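Long-range contacts in MdcD (Pseudomonas aeruginosa, PDB 5VIP), which serves as the beta subunit of biotin-independent malonate decarboxylase and probably takes part in decarboxylating the malonyl group carried by the acyl-carrier protein: residues 171-177 against 220-225; 112-117 against 149-155; 26-32 against 62-68; 15-19 against 74-78. One frame throughout, in Å; residues are numbered along the deposited sequence.

Contact 1 of 4, residues 171-177 against 220-225; sequences SYVLVTR and LADAYL
D222 of segment 220-225 holds V173 by two hydrogen bonds, and with V175 and L225 it is among the residues most buried by this contact. Its OD2 takes the N-H of V173 at 2.7 Å through the lone pair that faces away from OD1. Its own backbone N gives a bond to V173 O at 2.8 Å. OD2 also forms a salt bridge with R249. OD1 reaches S171 O through a water, and the carboxylate carbon lies at an edge of the Y172 ring, close to the ring plane. Beyond D222 the two chains run as parallel strands, 172-176 and 223-225, and 223-225 is the outermost strand of the mixed sheet in this chain. V175 N binds A223 O, and L225 N binds V175 O at 2.7 Å, nearly straight at 170°. V175 CG2 sits between its own N and carbonyl carbon. From there it touches A221 CB at 3.8 Å and A223 O at 3.5 Å. On the other face L225 CD1 meets L174 CB at 3.8 Å, while L174 CD2 leans on A223 CB. Helix 229-242 covers this face with Y239 and S235. At the far end Y224 OH lies alongside the R177 chain, 3.2 Å from R177 CB.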
loop_
_atom_site.group_PDB
_atom_site.type_symbol
_atom_site.label_atom_id
_atom_site.label_comp_id
_atom_site.label_asym_id
_atom_site.label_seq_id
_atom_site.Cartn_x
_atom_site.Cartn_y
_atom_site.Cartn_z
ATOM N N SER B 171 -11.175 -7.422 -1.927
ATOM C CA SER B 171 -12.641 -7.503 -1.864
ATOM C C SER B 171 -13.153 -8.199 -0.615
ATOM O O SER B 171 -14.122 -7.756 0.008
ATOM C CB SER B 171 -13.197 -8.248 -3.092
ATOM O OG SER B 171 -12.989 -7.496 -4.282
ATOM N N TYR B 172 -12.518 -9.312 -0.264
ATOM C CA TYR B 172 -12.950 -10.074 0.905
ATOM C C TYR B 172 -11.762 -10.468 1.754
ATOM O O TYR B 172 -10.751 -10.915 1.223
ATOM C CB TYR B 172 -13.729 -11.330 0.486
ATOM C CG TYR B 172 -14.907 -11.000 -0.391
ATOM C CD1 TYR B 172 -16.015 -10.337 0.131
ATOM C CD2 TYR B 172 -14.890 -11.297 -1.748
ATOM C CE1 TYR B 172 -17.100 -10.004 -0.683
ATOM C CE2 TYR B 172 -15.966 -10.977 -2.571
ATOM C CZ TYR B 172 -17.067 -10.332 -2.030
ATOM O OH TYR B 172 -18.127 -10.017 -2.857
ATOM N N VAL B 173 -11.904 -10.312 3.071
ATOM C CA VAL B 173 -10.865 -10.698 4.020
ATOM C C VAL B 173 -11.403 -11.752 4.981
ATOM O O VAL B 173 -12.381 -11.507 5.704
ATOM C CB VAL B 173 -10.349 -9.489 4.842
ATOM C CG1 VAL B 173 -9.336 -9.961 5.878
ATOM C CG2 VAL B 173 -9.738 -8.437 3.923
ATOM N N LEU B 174 -10.781 -12.926 4.972
ATOM C CA LEU B 174 -11.254 -14.033 5.800
ATOM C C LEU B 174 -10.228 -14.287 6.886
ATOM O O LEU B 174 -9.030 -14.360 6.608
ATOM C CB LEU B 174 -11.481 -15.311 4.970
ATOM C CG LEU B 174 -12.123 -15.162 3.578
ATOM C CD1 LEU B 174 -12.440 -16.522 2.940
ATOM C CD2 LEU B 174 -13.323 -14.248 3.596
ATOM N N VAL B 175 -10.687 -14.418 8.124
ATOM C CA VAL B 175 -9.764 -14.600 9.235
ATOM C C VAL B 175 -10.173 -15.769 10.132
ATOM O O VAL B 175 -11.339 -16.162 10.177
ATOM C CB VAL B 175 -9.664 -13.325 10.094
ATOM C CG1 VAL B 175 -9.078 -12.157 9.281
ATOM C CG2 VAL B 175 -11.045 -12.966 10.675
ATOM N N THR B 176 -9.195 -16.320 10.843
ATOM C CA THR B 176 -9.460 -17.322 11.866
ATOM C C THR B 176 -9.327 -16.677 13.242
ATOM O O THR B 176 -8.944 -15.508 13.355
ATOM C CB THR B 176 -8.480 -18.510 11.769
ATOM O OG1 THR B 176 -7.148 -18.029 11.997
ATOM C CG2 THR B 176 -8.538 -19.152 10.396
ATOM N N ARG B 177 -9.618 -17.446 14.287
ATOM C CA ARG B 177 -9.408 -16.978 15.655
ATOM C C ARG B 177 -7.939 -16.656 15.938
ATOM O O ARG B 177 -7.635 -15.706 16.659
ATOM C CB ARG B 177 -9.907 -18.019 16.662
ATOM C CG ARG B 177 -9.733 -17.579 18.107
ATOM C CD ARG B 177 -10.724 -18.245 19.064
ATOM N NE ARG B 177 -10.890 -17.469 20.295
ATOM C CZ ARG B 177 -9.915 -17.190 21.160
ATOM N NH1 ARG B 177 -8.677 -17.637 20.966
ATOM N NH2 ARG B 177 -10.183 -16.467 22.241
ATOM N N LEU B 220 -14.269 -5.214 9.874
ATOM C CA LEU B 220 -13.021 -5.076 9.117
ATOM C C LEU B 220 -12.580 -6.380 8.453
ATOM O O LEU B 220 -11.646 -6.399 7.644
ATOM C CB LEU B 220 -11.913 -4.566 10.039
ATOM C CG LEU B 220 -12.080 -3.118 10.503
ATOM C CD1 LEU B 220 -10.975 -2.782 11.497
ATOM C CD2 LEU B 220 -12.039 -2.149 9.325
ATOM N N ALA B 221 -13.228 -7.474 8.832
ATOM C CA ALA B 221 -13.077 -8.749 8.139
ATOM C C ALA B 221 -14.460 -9.244 7.753
ATOM O O ALA B 221 -15.452 -8.971 8.447
ATOM C CB ALA B 221 -12.354 -9.779 9.012
ATOM N N ASP B 222 -14.534 -9.984 6.655
ATOM C CA ASP B 222 -15.820 -10.373 6.104
ATOM C C ASP B 222 -16.348 -11.694 6.649
ATOM O O ASP B 222 -17.554 -11.915 6.699
ATOM C CB ASP B 222 -15.715 -10.423 4.589
ATOM C CG ASP B 222 -15.328 -9.081 4.010
ATOM O OD1 ASP B 222 -16.221 -8.205 3.907
ATOM O OD2 ASP B 222 -14.123 -8.882 3.694
ATOM N N ALA B 223 -15.444 -12.576 7.057
ATOM C CA ALA B 223 -15.862 -13.834 7.652
ATOM C C ALA B 223 -14.857 -14.270 8.705
ATOM O O ALA B 223 -13.653 -14.004 8.578
ATOM C CB ALA B 223 -16.028 -14.910 6.586
ATOM N N TYR B 224 -15.374 -14.947 9.724
ATOM C CA TYR B 224 -14.612 -15.483 10.845
ATOM C C TYR B 224 -14.677 -17.004 10.748
ATOM O O TYR B 224 -15.730 -17.580 10.948
ATOM C CB TYR B 224 -15.209 -14.964 12.164
ATOM C CG TYR B 224 -14.578 -15.453 13.446
ATOM C CD1 TYR B 224 -13.241 -15.212 13.726
ATOM C CD2 TYR B 224 -15.335 -16.120 14.401
ATOM C CE1 TYR B 224 -12.668 -15.647 14.911
ATOM C CE2 TYR B 224 -14.773 -16.553 15.591
ATOM C CZ TYR B 224 -13.438 -16.315 15.843
ATOM O OH TYR B 224 -12.867 -16.743 17.026
ATOM N N LEU B 225 -13.556 -17.648 10.431
ATOM C CA LEU B 225 -13.562 -19.072 10.090
ATOM C C LEU B 225 -12.999 -19.955 11.191
ATOM O O LEU B 225 -12.045 -19.576 11.863
ATOM C CB LEU B 225 -12.747 -19.320 8.814
ATOM C CG LEU B 225 -12.995 -18.388 7.625
ATOM C CD1 LEU B 225 -12.150 -18.805 6.424
ATOM C CD2 LEU B 225 -14.464 -18.347 7.270
HETATM O O HOH W 1 -16.052 -6.706 1.541
HETATM O O HOH W 2 -10.895 -19.844 14.146
#

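Contact 2 of 4, residues 112-117 against 149-155; sequences ALLLLE and VVAVIAG
L114 bonds to V150 and V152 in the tightly packed part of this contact. L114 N binds V150 O at 2.9 Å and 177°. L114 O receives V152 N at 2.8 Å. L116 N then binds V152 O, as expected for parallel strands. At the start of the pairing, the bond from V150 N to A112 O is weak, at 3.3 Å. Leucine and valine methyls fill both faces. L113 CD1 approaches V150 O to 3.5 Å and also touches V150 CG1 and V152 CG2. It gets there because L113 CG is anti to the backbone N (chi1 175°). L115 CD1 packs alongside V152 CB. On the other face the L114 side chain crosses that of V149, CD1 to CG1 at 3.8 Å, and L116 CD1 meets A151 CB. Past the strand ends the CA atoms lie farther apart, and the E117 carboxylate and a water make the link. E117 bends at chi2 (-61°), which brings OE1 to A154 N and G155 N, both at 2.9 Å. The water joins OE1 to V152 O. E117 OE2 binds G158 N, so both carboxylate oxygens are held. This end is still buried. The two strands belong to the beta-alpha-beta unit 111-115, 126-143, 150-153. Strands 69-76 and 172-176 flank them, and helices 18-25 and 229-242 pack on the face of L113, L115 and V152.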
loop_
_atom_site.group_PDB
_atom_site.type_symbol
_atom_site.label_atom_id
_atom_site.label_comp_id
_atom_site.label_asym_id
_atom_site.label_seq_id
_atom_site.Cartn_x
_atom_site.Cartn_y
_atom_site.Cartn_z
ATOM N N ALA B 112 -7.575 -14.448 -8.056
ATOM C CA ALA B 112 -6.368 -14.452 -7.242
ATOM C C ALA B 112 -6.702 -14.616 -5.762
ATOM O O ALA B 112 -7.582 -13.926 -5.220
ATOM C CB ALA B 112 -5.550 -13.160 -7.461
ATOM N N LEU B 113 -5.981 -15.528 -5.119
ATOM C CA LEU B 113 -6.157 -15.850 -3.713
ATOM C C LEU B 113 -4.843 -15.595 -2.980
ATOM O O LEU B 113 -3.790 -16.145 -3.358
ATOM C CB LEU B 113 -6.588 -17.308 -3.548
ATOM C CG LEU B 113 -6.713 -17.910 -2.149
ATOM C CD1 LEU B 113 -7.759 -17.156 -1.317
ATOM C CD2 LEU B 113 -7.085 -19.369 -2.264
ATOM N N LEU B 114 -4.902 -14.743 -1.955
ATOM C CA LEU B 114 -3.704 -14.345 -1.209
ATOM C C LEU B 114 -3.734 -14.913 0.204
ATOM O O LEU B 114 -4.641 -14.607 0.977
ATOM C CB LEU B 114 -3.585 -12.812 -1.139
ATOM C CG LEU B 114 -3.553 -12.069 -2.471
ATOM C CD1 LEU B 114 -3.507 -10.544 -2.231
ATOM C CD2 LEU B 114 -2.336 -12.524 -3.270
ATOM N N LEU B 115 -2.724 -15.714 0.538
ATOM C CA LEU B 115 -2.556 -16.218 1.897
ATOM C C LEU B 115 -1.474 -15.394 2.597
ATOM O O LEU B 115 -0.270 -15.599 2.380
ATOM C CB LEU B 115 -2.182 -17.702 1.879
ATOM C CG LEU B 115 -3.313 -18.743 1.861
ATOM C CD1 LEU B 115 -4.503 -18.373 0.974
ATOM C CD2 LEU B 115 -2.782 -20.124 1.495
ATOM N N LEU B 116 -1.906 -14.467 3.444
ATOM C CA LEU B 116 -1.018 -13.424 3.954
ATOM C C LEU B 116 -0.509 -13.682 5.370
ATOM O O LEU B 116 -1.161 -13.322 6.352
ATOM C CB LEU B 116 -1.745 -12.077 3.904
ATOM C CG LEU B 116 -2.184 -11.670 2.495
ATOM C CD1 LEU B 116 -2.880 -10.312 2.487
ATOM C CD2 LEU B 116 -0.992 -11.656 1.553
ATOM N N GLU B 117 0.661 -14.304 5.470
ATOM C CA GLU B 117 1.330 -14.487 6.757
ATOM C C GLU B 117 2.625 -13.706 6.678
ATOM O O GLU B 117 3.601 -14.196 6.132
ATOM C CB GLU B 117 1.609 -15.963 7.045
ATOM C CG GLU B 117 0.349 -16.833 7.115
ATOM C CD GLU B 117 -0.599 -16.395 8.230
ATOM O OE1 GLU B 117 -1.831 -16.319 7.983
ATOM O OE2 GLU B 117 -0.111 -16.142 9.357
ATOM N N VAL B 149 -10.414 -10.192 -5.255
ATOM C CA VAL B 149 -9.278 -10.879 -4.653
ATOM C C VAL B 149 -9.715 -11.282 -3.257
ATOM O O VAL B 149 -10.298 -10.477 -2.529
ATOM C CB VAL B 149 -8.027 -9.992 -4.577
ATOM C CG1 VAL B 149 -6.894 -10.727 -3.859
ATOM C CG2 VAL B 149 -7.604 -9.547 -5.985
ATOM N N VAL B 150 -9.465 -12.532 -2.894
ATOM C CA VAL B 150 -9.765 -12.998 -1.554
ATOM C C VAL B 150 -8.458 -13.096 -0.786
ATOM O O VAL B 150 -7.494 -13.670 -1.279
ATOM C CB VAL B 150 -10.483 -14.357 -1.572
ATOM C CG1 VAL B 150 -10.680 -14.878 -0.156
ATOM C CG2 VAL B 150 -11.823 -14.237 -2.303
ATOM N N ALA B 151 -8.436 -12.514 0.413
ATOM C CA ALA B 151 -7.285 -12.610 1.307
ATOM C C ALA B 151 -7.644 -13.444 2.517
ATOM O O ALA B 151 -8.652 -13.194 3.175
ATOM C CB ALA B 151 -6.826 -11.229 1.755
ATOM N N VAL B 152 -6.793 -14.416 2.813
ATOM C CA VAL B 152 -6.980 -15.307 3.945
ATOM C C VAL B 152 -5.834 -15.052 4.927
ATOM O O VAL B 152 -4.651 -15.119 4.562
ATOM C CB VAL B 152 -7.009 -16.787 3.496
ATOM C CG1 VAL B 152 -6.977 -17.722 4.682
ATOM C CG2 VAL B 152 -8.260 -17.042 2.615
ATOM N N ILE B 153 -6.200 -14.711 6.155
ATOM C CA ILE B 153 -5.226 -14.469 7.220
ATOM C C ILE B 153 -5.546 -15.467 8.325
ATOM O O ILE B 153 -6.565 -15.341 8.997
ATOM C CB ILE B 153 -5.306 -13.032 7.747
ATOM C CG1 ILE B 153 -5.196 -12.047 6.582
ATOM C CG2 ILE B 153 -4.218 -12.785 8.782
ATOM C CD1 ILE B 153 -5.846 -10.731 6.867
ATOM N N ALA B 154 -4.723 -16.492 8.478
ATOM C CA ALA B 154 -5.091 -17.582 9.379
ATOM C C ALA B 154 -4.183 -17.678 10.590
ATOM O O ALA B 154 -4.510 -18.371 11.552
ATOM C CB ALA B 154 -5.093 -18.921 8.629
ATOM N N GLY B 155 -3.054 -16.982 10.567
ATOM C CA GLY B 155 -2.066 -17.180 11.607
ATOM C C GLY B 155 -1.156 -18.362 11.284
ATOM O O GLY B 155 -1.398 -19.110 10.324
HETATM O O HOH W 3 -2.960 -16.853 5.840
#

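Contact 3 of 4, residues 26-32 against 62-68; sequences LDAGSFR and ARGLLDG
The guanidinium of R32 has R63 CB over one face, 3.6 Å above its plane and offset toward the rim. The R32 and R63 side chains run side by side with their guanidinium planes 73° apart. R32 NH2 and R63 NE are 3.9 Å from each other. Each has its own polar partner on the chain of another protein, which probably offsets their like charges. The F31 ring meets A62 CB obliquely through CE1, at 3.4 Å. The backbones of R32 and R63 form an antiparallel hydrogen-bonded pair: R63 N reaches R32 O at 2.7 Å, and R32 N bonds to R63 O. S30 and D27 fasten the rest of the loop. S30 OG gives a bond to D27 O and accepts one from L65 N at 3.0 Å. A chi1 of 76° places OG between the backbone N and carbonyl carbon of S30, where it meets both partners. D27 N binds L65 O at 176°. The D27 carboxylate spans the turn after the strand: OD1 takes D67 N and OD2 takes G68 N at 2.8 Å, each through the lone pair on the side of the other oxygen. L26 CD2 packs on L66 CD2 at 3.8 Å and on L65 O. The loop joins helix 18-25 to strand 32-34, outermost in the sheet of this chain. Strand 59-66 lies next to it and pairs on with 69-76, and L66 reaches L237 and F240 of helix 229-242.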
loop_
_atom_site.group_PDB
_atom_site.type_symbol
_atom_site.label_atom_id
_atom_site.label_comp_id
_atom_site.label_asym_id
_atom_site.label_seq_id
_atom_site.Cartn_x
_atom_site.Cartn_y
_atom_site.Cartn_z
ATOM N N LEU B 26 -6.493 -25.434 -3.594
ATOM C CA LEU B 26 -6.736 -25.561 -5.039
ATOM C C LEU B 26 -7.351 -26.922 -5.338
ATOM O O LEU B 26 -7.117 -27.880 -4.589
ATOM C CB LEU B 26 -5.432 -25.364 -5.820
ATOM C CG LEU B 26 -4.910 -23.927 -5.870
ATOM C CD1 LEU B 26 -3.472 -23.845 -6.393
ATOM C CD2 LEU B 26 -5.830 -23.096 -6.737
ATOM N N ASP B 27 -8.159 -27.004 -6.398
ATOM C CA ASP B 27 -8.807 -28.269 -6.761
ATOM C C ASP B 27 -7.767 -29.385 -6.858
ATOM O O ASP B 27 -6.649 -29.162 -7.333
ATOM C CB ASP B 27 -9.569 -28.165 -8.100
ATOM C CG ASP B 27 -10.756 -27.192 -8.059
ATOM O OD1 ASP B 27 -11.096 -26.658 -6.977
ATOM O OD2 ASP B 27 -11.351 -26.962 -9.140
ATOM N N ALA B 28 -8.136 -30.583 -6.409
ATOM C CA ALA B 28 -7.232 -31.725 -6.428
ATOM C C ALA B 28 -6.709 -31.999 -7.834
ATOM O O ALA B 28 -7.472 -32.011 -8.805
ATOM C CB ALA B 28 -7.923 -32.969 -5.867
ATOM N N GLY B 29 -5.399 -32.212 -7.931
ATOM C CA GLY B 29 -4.746 -32.431 -9.215
ATOM C C GLY B 29 -4.476 -31.189 -10.056
ATOM O O GLY B 29 -3.907 -31.313 -11.143
ATOM N N SER B 30 -4.860 -29.996 -9.583
ATOM C CA SER B 30 -4.614 -28.768 -10.359
ATOM C C SER B 30 -3.395 -27.954 -9.893
ATOM O O SER B 30 -2.894 -27.104 -10.636
ATOM C CB SER B 30 -5.847 -27.851 -10.339
ATOM O OG SER B 30 -5.958 -27.188 -9.086
ATOM N N PHE B 31 -2.934 -28.200 -8.668
ATOM C CA PHE B 31 -1.832 -27.436 -8.081
ATOM C C PHE B 31 -0.541 -27.522 -8.900
ATOM O O PHE B 31 0.005 -28.592 -9.128
ATOM C CB PHE B 31 -1.560 -27.905 -6.649
ATOM C CG PHE B 31 -0.362 -27.253 -6.010
ATOM C CD1 PHE B 31 -0.478 -26.030 -5.376
ATOM C CD2 PHE B 31 0.881 -27.866 -6.039
ATOM C CE1 PHE B 31 0.624 -25.429 -4.770
ATOM C CE2 PHE B 31 1.990 -27.262 -5.451
ATOM C CZ PHE B 31 1.856 -26.038 -4.819
ATOM N N ARG B 32 -0.045 -26.366 -9.296
ATOM C CA ARG B 32 1.108 -26.263 -10.170
ATOM C C ARG B 32 1.955 -25.090 -9.679
ATOM O O ARG B 32 1.553 -23.933 -9.857
ATOM C CB ARG B 32 0.601 -26.057 -11.604
ATOM C CG ARG B 32 1.609 -26.087 -12.688
ATOM C CD ARG B 32 0.938 -26.322 -14.049
ATOM N NE ARG B 32 -0.031 -25.295 -14.461
ATOM C CZ ARG B 32 0.298 -24.086 -14.919
ATOM N NH1 ARG B 32 1.571 -23.720 -14.982
ATOM N NH2 ARG B 32 -0.652 -23.233 -15.297
ATOM N N ALA B 62 1.306 -20.334 -7.015
ATOM C CA ALA B 62 0.811 -21.560 -7.630
ATOM C C ALA B 62 -0.357 -21.287 -8.544
ATOM O O ALA B 62 -1.187 -20.426 -8.263
ATOM C CB ALA B 62 0.414 -22.561 -6.561
ATOM N N ARG B 63 -0.412 -22.026 -9.645
ATOM C CA ARG B 63 -1.545 -21.983 -10.551
ATOM C C ARG B 63 -2.417 -23.199 -10.278
ATOM O O ARG B 63 -1.945 -24.223 -9.768
ATOM C CB ARG B 63 -1.068 -21.943 -12.001
ATOM C CG ARG B 63 -0.468 -20.596 -12.413
ATOM C CD ARG B 63 -1.584 -19.598 -12.750
ATOM N NE ARG B 63 -1.890 -19.678 -14.174
ATOM C CZ ARG B 63 -3.102 -19.697 -14.699
ATOM N NH1 ARG B 63 -4.185 -19.628 -13.924
ATOM N NH2 ARG B 63 -3.228 -19.787 -16.016
ATOM N N GLY B 64 -3.707 -23.083 -10.574
ATOM C CA GLY B 64 -4.614 -24.186 -10.328
ATOM C C GLY B 64 -6.027 -23.799 -10.676
ATOM O O GLY B 64 -6.248 -22.796 -11.370
ATOM N N LEU B 65 -6.974 -24.606 -10.205
ATOM C CA LEU B 65 -8.391 -24.325 -10.392
ATOM C C LEU B 65 -9.043 -24.144 -9.030
ATOM O O LEU B 65 -8.661 -24.795 -8.049
ATOM C CB LEU B 65 -9.088 -25.453 -11.167
ATOM C CG LEU B 65 -8.572 -25.751 -12.574
ATOM C CD1 LEU B 65 -9.222 -27.068 -13.061
ATOM C CD2 LEU B 65 -8.894 -24.599 -13.509
ATOM N N LEU B 66 -10.022 -23.253 -8.969
ATOM C CA LEU B 66 -10.856 -23.111 -7.775
ATOM C C LEU B 66 -12.297 -23.350 -8.206
ATOM O O LEU B 66 -12.884 -22.506 -8.875
ATOM C CB LEU B 66 -10.683 -21.724 -7.128
ATOM C CG LEU B 66 -9.345 -21.528 -6.386
ATOM C CD1 LEU B 66 -9.120 -20.074 -5.970
ATOM C CD2 LEU B 66 -9.267 -22.444 -5.161
ATOM N N ASP B 67 -12.833 -24.518 -7.858
ATOM C CA ASP B 67 -14.149 -24.966 -8.342
ATOM C C ASP B 67 -14.229 -24.918 -9.868
ATOM O O ASP B 67 -15.215 -24.452 -10.433
ATOM C CB ASP B 67 -15.270 -24.114 -7.723
ATOM C CG ASP B 67 -16.610 -24.840 -7.674
ATOM O OD1 ASP B 67 -16.634 -26.093 -7.719
ATOM O OD2 ASP B 67 -17.645 -24.144 -7.582
ATOM N N GLY B 68 -13.179 -25.386 -10.533
ATOM C CA GLY B 68 -13.147 -25.408 -11.984
ATOM C C GLY B 68 -12.753 -24.103 -12.655
ATOM O O GLY B 68 -12.621 -24.065 -13.875
#

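Contact 4 of 4, residues 15-19 against 74-78; sequences ELGAR and AAIEG
A18 begins helix 18-25 where it faces E77, just beyond strand 69-76. G17 takes the N-cap position with its backbone still extended, and A18 then turns helical. The closest pair of CA atoms is A18 and E77, 5.1 Å apart. A single direct hydrogen bond crosses the contact, and it joins backbone to side chain: A18 N reaches E77 OE1 at 2.9 Å. The N-H points almost straight at the oxygen, but from above the carboxylate plane, 38° out of it. E77 CG lies anti to the backbone N (chi1 -180°), and the chain bends at chi2, which turns the carboxylate back over the helix start. A water extends the link. It donates to E77 OE1 at 2.6 Å and accepts from R19 N at 3.1 Å. The carboxylate therefore serves the first N-H groups of the helix, directly and through water, and its charge would suit the positive end of the helix dipole. E77 OE2 is bound by A79 N; together with the bond to A18 N this limits the rotation of the carboxylate. Next to this polar link the packing is between small groups. A18 CB points into the strand end and meets A75 CB at 4.0 Å, I76 O at 3.7 Å and E77 OE1. A75 CB also touches A18 O. The strand here lies between 59-66 and 111-115. Helix 18-25 starts on the face that A75 presents, while I76 on the other face packs against I93 of helix 87-105.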
loop_
_atom_site.group_PDB
_atom_site.type_symbol
_atom_site.label_atom_id
_atom_site.label_comp_id
_atom_site.label_asym_id
_atom_site.label_seq_id
_atom_site.Cartn_x
_atom_site.Cartn_y
_atom_site.Cartn_z
ATOM N N GLU B 15 -2.070 -25.325 10.998
ATOM C CA GLU B 15 -0.960 -26.265 11.172
ATOM C C GLU B 15 -0.150 -26.460 9.892
ATOM O O GLU B 15 0.966 -26.960 9.939
ATOM C CB GLU B 15 -1.474 -27.635 11.630
ATOM C CG GLU B 15 -1.877 -27.734 13.092
ATOM C CD GLU B 15 -2.327 -29.149 13.482
ATOM O OE1 GLU B 15 -1.945 -30.122 12.781
ATOM O OE2 GLU B 15 -3.071 -29.287 14.482
ATOM N N LEU B 16 -0.732 -26.104 8.749
ATOM C CA LEU B 16 -0.093 -26.350 7.455
ATOM C C LEU B 16 0.908 -25.259 7.112
ATOM O O LEU B 16 0.712 -24.098 7.481
ATOM C CB LEU B 16 -1.145 -26.445 6.346
ATOM C CG LEU B 16 -2.233 -27.507 6.529
ATOM C CD1 LEU B 16 -3.202 -27.508 5.353
ATOM C CD2 LEU B 16 -1.598 -28.871 6.688
ATOM N N GLY B 17 1.982 -25.631 6.413
ATOM C CA GLY B 17 2.925 -24.641 5.913
ATOM C C GLY B 17 2.280 -23.986 4.709
ATOM O O GLY B 17 1.225 -24.450 4.249
ATOM N N ALA B 18 2.904 -22.936 4.180
ATOM C CA ALA B 18 2.320 -22.170 3.076
ATOM C C ALA B 18 2.068 -23.017 1.832
ATOM O O ALA B 18 1.035 -22.887 1.186
ATOM C CB ALA B 18 3.215 -20.994 2.719
ATOM N N ARG B 19 3.017 -23.883 1.493
ATOM C CA ARG B 19 2.895 -24.700 0.294
ATOM C C ARG B 19 1.785 -25.736 0.471
ATOM O O ARG B 19 1.005 -25.995 -0.444
ATOM C CB ARG B 19 4.250 -25.362 -0.035
ATOM C CG ARG B 19 4.293 -26.108 -1.367
ATOM C CD ARG B 19 5.723 -26.574 -1.710
ATOM N NE ARG B 19 6.515 -25.490 -2.289
ATOM C CZ ARG B 19 7.417 -24.778 -1.624
ATOM N NH1 ARG B 19 7.660 -25.036 -0.343
ATOM N NH2 ARG B 19 8.086 -23.814 -2.244
ATOM N N ALA B 74 -1.072 -16.858 -4.162
ATOM C CA ALA B 74 0.213 -16.493 -3.595
ATOM C C ALA B 74 0.127 -16.684 -2.094
ATOM O O ALA B 74 -0.774 -16.148 -1.452
ATOM C CB ALA B 74 0.602 -15.038 -3.960
ATOM N N ALA B 75 1.058 -17.457 -1.538
ATOM C CA ALA B 75 1.069 -17.749 -0.111
ATOM C C ALA B 75 2.435 -17.414 0.473
ATOM O O ALA B 75 3.456 -17.906 -0.003
ATOM C CB ALA B 75 0.730 -19.202 0.149
ATOM N N ILE B 76 2.448 -16.581 1.506
ATOM C CA ILE B 76 3.703 -16.199 2.145
ATOM C C ILE B 76 3.994 -17.165 3.279
ATOM O O ILE B 76 3.109 -17.506 4.069
ATOM C CB ILE B 76 3.654 -14.750 2.662
ATOM C CG1 ILE B 76 3.281 -13.811 1.510
ATOM C CG2 ILE B 76 4.994 -14.361 3.291
ATOM C CD1 ILE B 76 3.015 -12.377 1.928
ATOM N N GLU B 77 5.228 -17.641 3.330
ATOM C CA GLU B 77 5.637 -18.543 4.393
ATOM C C GLU B 77 6.101 -17.729 5.595
ATOM O O GLU B 77 7.226 -17.225 5.625
ATOM C CB GLU B 77 6.745 -19.485 3.910
ATOM C CG GLU B 77 7.228 -20.472 4.976
ATOM C CD GLU B 77 6.091 -21.283 5.594
ATOM O OE1 GLU B 77 5.657 -22.278 4.965
ATOM O OE2 GLU B 77 5.633 -20.922 6.708
ATOM N N GLY B 78 5.215 -17.587 6.574
ATOM C CA GLY B 78 5.508 -16.818 7.769
ATOM C C GLY B 78 6.583 -17.434 8.642
ATOM O O GLY B 78 7.157 -16.762 9.493
HETATM O O HOH W 4 5.796 -23.729 2.833
#

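From the N terminus, contact 4 closes the longest of these loops, from residues 15-19 to 74-78. Contact 3 lies wholly within it, joining the loop after helix 18-25 to strand 59-66. F31 and R19 touch between the two. Contact 2 follows in series, from 112-117 to 149-155, and contact 1 follows that; none of the four cross. Strand 111-115 is bonded to 69-76, through L115 N and A74 O, which joins contact 2 to contact 4. Strand 150-153 is bonded to 172-176, through L174 and its neighbours A151 and I153, which joins contact 2 to contact 1. All four reach one mixed sheet; contacts 3 and 1 lie toward its two edges, with centres about 22 Å apart.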